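Trehalose-6-phosphate phosphatase (Cryptococcus neoformans, PDB 5DX9) belongs to the trehalose-phosphatase family of the HAD superfamily, with a magnesium ion bound at a Rossmann-like core domain. Local coordinates at residues A272-P277 with T282-H287; A9-A14 with V204-C209; S91-P96 with V194-Y199. All blocks are in the same frame, centred on the assembly; numbering follows the deposited sequence.

Contact 1: A272-P277 with T282-H287; sequences ATTVGP and TLAGWH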
# COMPACT_ATOMS: atom_id res chain seq x y z
N ALA A 272 -5.10 11.68 -2.71
CA ALA A 272 -4.04 10.99 -1.99
C ALA A 272 -3.98 11.48 -0.55
O ALA A 272 -3.69 12.65 -0.29
CB ALA A 272 -2.70 11.19 -2.69
N THR A 273 -4.24 10.57 0.38
CA THR A 273 -4.38 10.93 1.78
C THR A 273 -3.41 10.16 2.67
O THR A 273 -3.43 8.93 2.72
CB THR A 273 -5.82 10.67 2.26
OG1 THR A 273 -6.75 11.34 1.39
CG2 THR A 273 -6.01 11.19 3.67
N THR A 274 -2.55 10.89 3.37
CA THR A 274 -1.69 10.28 4.37
C THR A 274 -2.40 10.30 5.71
O THR A 274 -3.24 11.16 5.97
CB THR A 274 -0.34 11.01 4.49
OG1 THR A 274 0.54 10.22 5.31
CG2 THR A 274 -0.51 12.39 5.11
N VAL A 275 -2.06 9.34 6.57
CA VAL A 275 -2.54 9.36 7.95
C VAL A 275 -1.44 9.91 8.85
O VAL A 275 -0.34 9.36 8.91
CB VAL A 275 -2.98 7.97 8.43
CG1 VAL A 275 -3.54 8.06 9.85
CG2 VAL A 275 -4.02 7.38 7.49
N GLY A 276 -1.75 11.00 9.54
CA GLY A 276 -0.78 11.70 10.36
C GLY A 276 -1.23 13.14 10.55
O GLY A 276 -2.32 13.51 10.11
N PRO A 277 -0.38 13.96 11.18
CA PRO A 277 -0.70 15.37 11.48
C PRO A 277 -0.50 16.29 10.28
O PRO A 277 0.24 15.96 9.36
CB PRO A 277 0.27 15.71 12.60
CG PRO A 277 1.47 14.87 12.31
CD PRO A 277 0.95 13.59 11.70
N THR A 282 4.79 15.08 3.16
CA THR A 282 4.25 13.94 2.42
C THR A 282 4.01 14.31 0.96
O THR A 282 3.94 15.49 0.62
CB THR A 282 2.93 13.46 3.07
OG1 THR A 282 2.39 12.36 2.32
CG2 THR A 282 1.91 14.59 3.10
N LEU A 283 3.91 13.31 0.10
CA LEU A 283 3.58 13.53 -1.30
C LEU A 283 2.08 13.40 -1.52
O LEU A 283 1.58 13.60 -2.63
CB LEU A 283 4.33 12.55 -2.20
CG LEU A 283 5.84 12.76 -2.30
CD1 LEU A 283 6.50 11.62 -3.05
CD2 LEU A 283 6.14 14.09 -2.97
N ALA A 284 1.36 13.06 -0.45
CA ALA A 284 -0.10 13.05 -0.50
C ALA A 284 -0.61 14.48 -0.60
O ALA A 284 0.08 15.42 -0.23
CB ALA A 284 -0.67 12.37 0.73
N GLY A 285 -1.83 14.64 -1.12
CA GLY A 285 -2.42 15.95 -1.23
C GLY A 285 -3.21 16.32 0.01
O GLY A 285 -3.49 17.49 0.25
N TRP A 286 -3.58 15.30 0.80
CA TRP A 286 -4.42 15.49 1.98
C TRP A 286 -3.92 14.70 3.19
O TRP A 286 -2.99 13.90 3.08
CB TRP A 286 -5.87 15.08 1.70
CG TRP A 286 -6.44 15.67 0.46
CD1 TRP A 286 -6.42 15.14 -0.79
CD2 TRP A 286 -7.15 16.91 0.35
NE1 TRP A 286 -7.05 15.97 -1.68
CE2 TRP A 286 -7.52 17.07 -1.00
CE3 TRP A 286 -7.50 17.91 1.27
CZ2 TRP A 286 -8.22 18.18 -1.46
CZ3 TRP A 286 -8.20 19.01 0.81
CH2 TRP A 286 -8.55 19.14 -0.54
N HIS A 287 -4.56 14.91 4.34
CA HIS A 287 -4.28 14.10 5.51
C HIS A 287 -5.53 13.86 6.35
O HIS A 287 -6.53 14.58 6.23
CB HIS A 287 -3.21 14.75 6.40
CG HIS A 287 -3.74 15.83 7.29
ND1 HIS A 287 -3.68 17.17 6.95
CD2 HIS A 287 -4.32 15.78 8.51
CE1 HIS A 287 -4.22 17.89 7.92
NE2 HIS A 287 -4.61 17.07 8.88

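Contact 2: A9-A14 with V204-C209; sequences AQFTDA and VDLIFC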
# COMPACT_ATOMS: atom_id res chain seq x y z
N ALA A 9 -16.25 16.97 2.12
CA ALA A 9 -17.35 17.55 1.36
C ALA A 9 -17.05 17.48 -0.13
O ALA A 9 -17.85 16.94 -0.91
CB ALA A 9 -17.60 18.99 1.78
N GLN A 10 -15.90 18.01 -0.54
CA GLN A 10 -15.49 17.96 -1.93
C GLN A 10 -15.28 16.53 -2.43
O GLN A 10 -15.57 16.22 -3.59
CB GLN A 10 -14.21 18.76 -2.15
CG GLN A 10 -13.66 18.62 -3.54
CD GLN A 10 -12.23 19.13 -3.66
OE1 GLN A 10 -11.78 19.92 -2.82
NE2 GLN A 10 -11.53 18.69 -4.69
N PHE A 11 -14.77 15.66 -1.56
CA PHE A 11 -14.56 14.27 -1.93
C PHE A 11 -15.89 13.55 -2.11
O PHE A 11 -16.05 12.74 -3.02
CB PHE A 11 -13.71 13.54 -0.90
CG PHE A 11 -13.55 12.08 -1.18
CD1 PHE A 11 -12.80 11.65 -2.26
CD2 PHE A 11 -14.18 11.13 -0.39
CE1 PHE A 11 -12.66 10.30 -2.54
CE2 PHE A 11 -14.04 9.78 -0.66
CZ PHE A 11 -13.28 9.37 -1.73
N THR A 12 -16.84 13.83 -1.22
CA THR A 12 -18.16 13.22 -1.28
C THR A 12 -18.84 13.48 -2.62
O THR A 12 -19.36 12.57 -3.26
CB THR A 12 -19.07 13.73 -0.15
OG1 THR A 12 -18.54 13.32 1.12
CG2 THR A 12 -20.47 13.17 -0.31
N ASP A 13 -18.82 14.74 -3.05
CA ASP A 13 -19.47 15.12 -4.29
C ASP A 13 -18.78 14.51 -5.51
O ASP A 13 -19.44 14.10 -6.46
CB ASP A 13 -19.52 16.65 -4.41
CG ASP A 13 -20.55 17.27 -3.46
OD1 ASP A 13 -21.66 16.71 -3.34
OD2 ASP A 13 -20.24 18.31 -2.84
N ALA A 14 -17.46 14.44 -5.46
CA ALA A 14 -16.70 13.82 -6.54
C ALA A 14 -17.02 12.32 -6.61
O ALA A 14 -17.14 11.76 -7.70
CB ALA A 14 -15.22 14.04 -6.36
N VAL A 204 -10.94 5.03 -14.91
CA VAL A 204 -11.06 5.59 -13.57
C VAL A 204 -11.05 7.12 -13.62
O VAL A 204 -10.19 7.72 -14.27
CB VAL A 204 -9.93 5.10 -12.65
CG1 VAL A 204 -9.87 5.93 -11.38
CG2 VAL A 204 -10.11 3.63 -12.33
N ASP A 205 -12.01 7.74 -12.94
CA ASP A 205 -12.09 9.20 -12.91
C ASP A 205 -12.09 9.73 -11.47
O ASP A 205 -12.21 10.94 -11.25
CB ASP A 205 -13.33 9.69 -13.66
CG ASP A 205 -14.61 9.05 -13.16
OD1 ASP A 205 -14.52 8.03 -12.45
OD2 ASP A 205 -15.70 9.57 -13.48
N LEU A 206 -11.95 8.83 -10.51
CA LEU A 206 -11.75 9.22 -9.12
C LEU A 206 -10.83 8.21 -8.44
O LEU A 206 -11.13 7.02 -8.41
CB LEU A 206 -13.07 9.31 -8.36
CG LEU A 206 -12.96 9.76 -6.91
CD1 LEU A 206 -12.67 11.25 -6.83
CD2 LEU A 206 -14.22 9.42 -6.12
N ILE A 207 -9.71 8.69 -7.91
CA ILE A 207 -8.80 7.82 -7.19
C ILE A 207 -8.66 8.26 -5.74
O ILE A 207 -8.35 9.41 -5.45
CB ILE A 207 -7.40 7.79 -7.84
CG1 ILE A 207 -7.47 7.18 -9.24
CG2 ILE A 207 -6.43 7.00 -6.97
CD1 ILE A 207 -6.12 7.08 -9.92
N PHE A 208 -8.90 7.32 -4.83
CA PHE A 208 -8.60 7.55 -3.42
C PHE A 208 -7.52 6.58 -2.98
O PHE A 208 -7.57 5.39 -3.29
CB PHE A 208 -9.85 7.38 -2.55
CG PHE A 208 -9.59 7.61 -1.09
CD1 PHE A 208 -9.64 8.89 -0.56
CD2 PHE A 208 -9.26 6.56 -0.25
CE1 PHE A 208 -9.39 9.11 0.79
CE2 PHE A 208 -9.01 6.77 1.09
CZ PHE A 208 -9.07 8.05 1.61
N CYS A 209 -6.53 7.10 -2.26
CA CYS A 209 -5.42 6.29 -1.76
C CYS A 209 -4.99 6.80 -0.39
O CYS A 209 -4.70 7.98 -0.24
CB CYS A 209 -4.24 6.31 -2.74
SG CYS A 209 -2.80 5.31 -2.25

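Contact 3: S91-P96 with V194-Y199; sequences SFVKQP and VRRLMY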
# COMPACT_ATOMS: atom_id res chain seq x y z
N SER A 91 4.66 -7.45 -3.71
CA SER A 91 5.32 -8.66 -4.20
C SER A 91 4.27 -9.72 -4.52
O SER A 91 4.56 -10.71 -5.19
CB SER A 91 6.32 -9.18 -3.16
OG SER A 91 5.65 -9.56 -1.97
N PHE A 92 3.05 -9.50 -4.05
CA PHE A 92 1.93 -10.38 -4.35
C PHE A 92 0.66 -9.58 -4.62
O PHE A 92 0.45 -8.53 -4.02
CB PHE A 92 1.69 -11.37 -3.21
CG PHE A 92 2.82 -12.32 -2.98
CD1 PHE A 92 3.09 -13.31 -3.90
CD2 PHE A 92 3.61 -12.22 -1.85
CE1 PHE A 92 4.14 -14.19 -3.69
CE2 PHE A 92 4.66 -13.09 -1.64
CZ PHE A 92 4.92 -14.09 -2.56
N VAL A 93 -0.18 -10.09 -5.51
CA VAL A 93 -1.41 -9.42 -5.89
C VAL A 93 -2.55 -10.41 -6.14
O VAL A 93 -2.48 -11.23 -7.05
CB VAL A 93 -1.22 -8.57 -7.17
CG1 VAL A 93 -2.44 -7.71 -7.43
CG2 VAL A 93 0.03 -7.70 -7.04
N LYS A 94 -3.59 -10.34 -5.31
CA LYS A 94 -4.78 -11.15 -5.53
C LYS A 94 -5.95 -10.28 -5.98
O LYS A 94 -6.59 -9.62 -5.16
CB LYS A 94 -5.17 -11.91 -4.26
CG LYS A 94 -6.50 -12.63 -4.39
CD LYS A 94 -7.16 -12.83 -3.04
CE LYS A 94 -8.62 -13.24 -3.20
NZ LYS A 94 -9.32 -13.35 -1.89
N GLN A 95 -6.22 -10.29 -7.28
CA GLN A 95 -7.34 -9.53 -7.84
C GLN A 95 -8.67 -9.96 -7.23
O GLN A 95 -8.77 -11.05 -6.66
CB GLN A 95 -7.39 -9.70 -9.36
CG GLN A 95 -6.08 -9.37 -10.06
CD GLN A 95 -6.16 -9.56 -11.56
OE1 GLN A 95 -5.26 -9.18 -12.29
NE2 GLN A 95 -7.26 -10.16 -12.01
N PRO A 96 -9.69 -9.10 -7.35
CA PRO A 96 -11.04 -9.40 -6.84
C PRO A 96 -11.59 -10.70 -7.43
O PRO A 96 -12.21 -11.48 -6.71
CB PRO A 96 -11.86 -8.19 -7.30
CG PRO A 96 -10.86 -7.09 -7.43
CD PRO A 96 -9.61 -7.75 -7.93
N VAL A 194 -0.04 0.32 -7.55
CA VAL A 194 -0.96 1.40 -7.88
C VAL A 194 -0.95 1.68 -9.38
O VAL A 194 -1.99 1.92 -9.99
CB VAL A 194 -0.62 2.69 -7.12
CG1 VAL A 194 -1.48 3.85 -7.62
CG2 VAL A 194 -0.78 2.48 -5.62
N ARG A 195 0.24 1.64 -9.97
CA ARG A 195 0.40 1.92 -11.39
C ARG A 195 -0.16 0.79 -12.24
O ARG A 195 -0.81 1.04 -13.25
CB ARG A 195 1.88 2.16 -11.72
CG ARG A 195 2.48 3.29 -10.92
CD ARG A 195 3.34 4.18 -11.79
NE ARG A 195 4.68 3.63 -11.99
CZ ARG A 195 5.69 3.81 -11.14
NH1 ARG A 195 5.51 4.52 -10.04
NH2 ARG A 195 6.88 3.28 -11.40
N ARG A 196 0.09 -0.44 -11.82
CA ARG A 196 -0.53 -1.60 -12.44
C ARG A 196 -2.05 -1.44 -12.45
O ARG A 196 -2.70 -1.68 -13.47
CB ARG A 196 -0.15 -2.88 -11.71
CG ARG A 196 -0.98 -4.09 -12.10
CD ARG A 196 -0.97 -5.15 -11.01
NE ARG A 196 -1.86 -6.26 -11.31
CZ ARG A 196 -1.46 -7.41 -11.85
NH1 ARG A 196 -0.18 -7.59 -12.14
NH2 ARG A 196 -2.34 -8.37 -12.09
N LEU A 197 -2.60 -1.04 -11.31
CA LEU A 197 -4.05 -0.86 -11.19
C LEU A 197 -4.57 0.27 -12.07
O LEU A 197 -5.66 0.16 -12.64
CB LEU A 197 -4.43 -0.59 -9.73
CG LEU A 197 -4.12 -1.73 -8.75
CD1 LEU A 197 -4.88 -1.54 -7.46
CD2 LEU A 197 -4.44 -3.07 -9.38
N MSE A 198 -3.81 1.35 -12.19
CA MSE A 198 -4.21 2.45 -13.07
C MSE A 198 -4.18 2.01 -14.54
O MSE A 198 -5.08 2.34 -15.31
CB MSE A 198 -3.31 3.67 -12.86
CG MSE A 198 -3.69 4.51 -11.64
SE MSE A 198 -2.58 6.10 -11.38
CE MSE A 198 -0.83 5.26 -11.23
N TYR A 199 -3.15 1.25 -14.91
CA TYR A 199 -3.05 0.74 -16.27
C TYR A 199 -4.22 -0.18 -16.60
O TYR A 199 -4.75 -0.17 -17.70
CB TYR A 199 -1.73 0.01 -16.49
CG TYR A 199 -1.58 -0.55 -17.89
CD1 TYR A 199 -1.05 0.22 -18.92
CD2 TYR A 199 -1.99 -1.85 -18.19
CE1 TYR A 199 -0.92 -0.29 -20.20
CE2 TYR A 199 -1.87 -2.36 -19.47
CZ TYR A 199 -1.33 -1.58 -20.47
OH TYR A 199 -1.20 -2.08 -21.74

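Contact 1: A272-P277 with T282-H287
The parallel edge of the HAD core sheet forms where Thr273 and Thr274 of strand 270-275 pair with Trp286 and His287 of strand 286-288. Trp286 N gives a hydrogen bond of 2.9 Å to Ala272 O, and Thr274 N returns one to Trp286 O (N-H...O 162°). Ala272 O also takes a weak bond from Gly285 N, so two consecutive amides converge on this one carbonyl, while Ala284 CB closes in on the same oxygen at 3.2 Å. Thr282 starts an ST turn, its OG1 accepting from Ala284 N at 3.0 Å; Glu217 is a second partner of this hydroxyl. The methyls meet tip to tip, Thr274 CG2 lying 3.8 Å from Thr282 CG2, whereas Thr274 OG1 turns to Lys280. With chi1 at 81°, His287 CG lies between the backbone N and C and the ring heads for the turn after strand 270-275, placing CD2 3.4 Å from Gly276 O, with Pro277 C over one face; its ND1 bonds Thr3. Strand 270-275 is flanked on its other side by strand 206-211, Phe220 of helix 217-225 packs on Thr274, Thr282 and Ala284, and Val275 touches the magnesium ligand Asp212.

Contact 2: A9-A14 with V204-C209
Phe11 and Phe208 supply the aromatic part of this contact. Their rings sit with centroids 5.3 Å apart and planes inclined at 49°, an oblique pair that is neither a stack nor a T. Phe11 leads with the far end of its ring: CZ comes to 3.9 Å from Phe208 CD1 and also meets Phe208 CB, at the root of the other ring. CG of Phe11 lies opposite its own backbone N (chi1 175°), which sends the ring out from the helix to the strand. Each ring has a further aromatic partner, edge-to-face: Phe271 for Phe11 and Phe298 for Phe208.

The aliphatic part rests on the two branches of Leu206. CD1 touches the Ala14 methyl, CB, at 3.8 Å, and CD2 approaches Phe11 CE1 at 4.0 Å, so the leucine bridges two residues one turn apart on the helix. This is the helix-on-sheet layer of a Rossmann-like HAD core: helix segment 9-14 and strand segment 206-209 approach to 10.3 Å between axes, at 133° between their N-to-C directions, with Leu301 of helix 291-306 against Phe11 on the same layer.

Polar bonds do not cross between helix 9-14 and strand 206-209. The carboxylate of Asp205 instead holds the chain that follows the helix, OD1 accepting from Lys20 N and OD2 from Asn19 N.

Contact 3: S91-P96 with V194-Y199
Arg196 carries this contact, reaching from helix 190-200 to Val93 and Gln95; a chi1 of 167° and a straight chain from CG to NE carry its guanidinium out to the strand. The packed part lies around that group. Val93 CG1 sits over one face, 4.2 Å from Arg196 NE, and the valine and arginine side chains run antiparallel alongside each other. At the edge, Arg196 NH2 gives a hydrogen bond of 3.0 Å to Gln95 OE1. The oxygen lies almost in the guanidinium plane and offers a lone pair in its own carbonyl plane, but the bond is bent (N-H...O 139°) and the amide is turned 61° from the guanidinium. Glu200 OE1 forms a salt bridge with NE and Ala245 O accepts from NH1, so all three nitrogens have an acceptor; this should fix the rotation of the buried group and offset its charge.

The looser part is on the Gln95 side. Gln95 is partly exposed, whereas Val93 and Arg196 are buried; its CB does not point at the helix, and just the extended end of the chain arrives there. The backbones stay well apart, with Val93 CA 10.2 Å from Arg196 CA. Tyr63 of strand 60-65 touches both Gln95 and Leu197. Strand 92-94 opens with a classic beta bulge, Ser91 and Phe92 both facing Ala87, and adds an antiparallel strand to the parallel part of the sheet; helix 190-200 packs on the nearby strands 60-65 and 21-25 and reaches strand 92-94 through Arg196, as part of the alpha/beta/alpha sandwich of a Rossmann-like HAD core.

All three contacts belong to one mixed sheet, at different places across it. Contact 1 is strand pairing at an outer edge, partly buried and made mostly of backbone bonds, whereas contacts 2 and 3 are buried helix-to-sheet packing. Contact 2 is wholly apolar; contact 3 turns on a buried charge. Strand 206-211 joins them: Thr273 N of contact 1 probably bonds Cys209 O of contact 2, while Ile207 points away from helix 8-17 and packs on the selenomethionine Met198 of contact 3's helix. The two helices therefore cover opposite faces of that strand. Contacts 1 and 3 do not touch, their nearest atoms being about 9 Å apart.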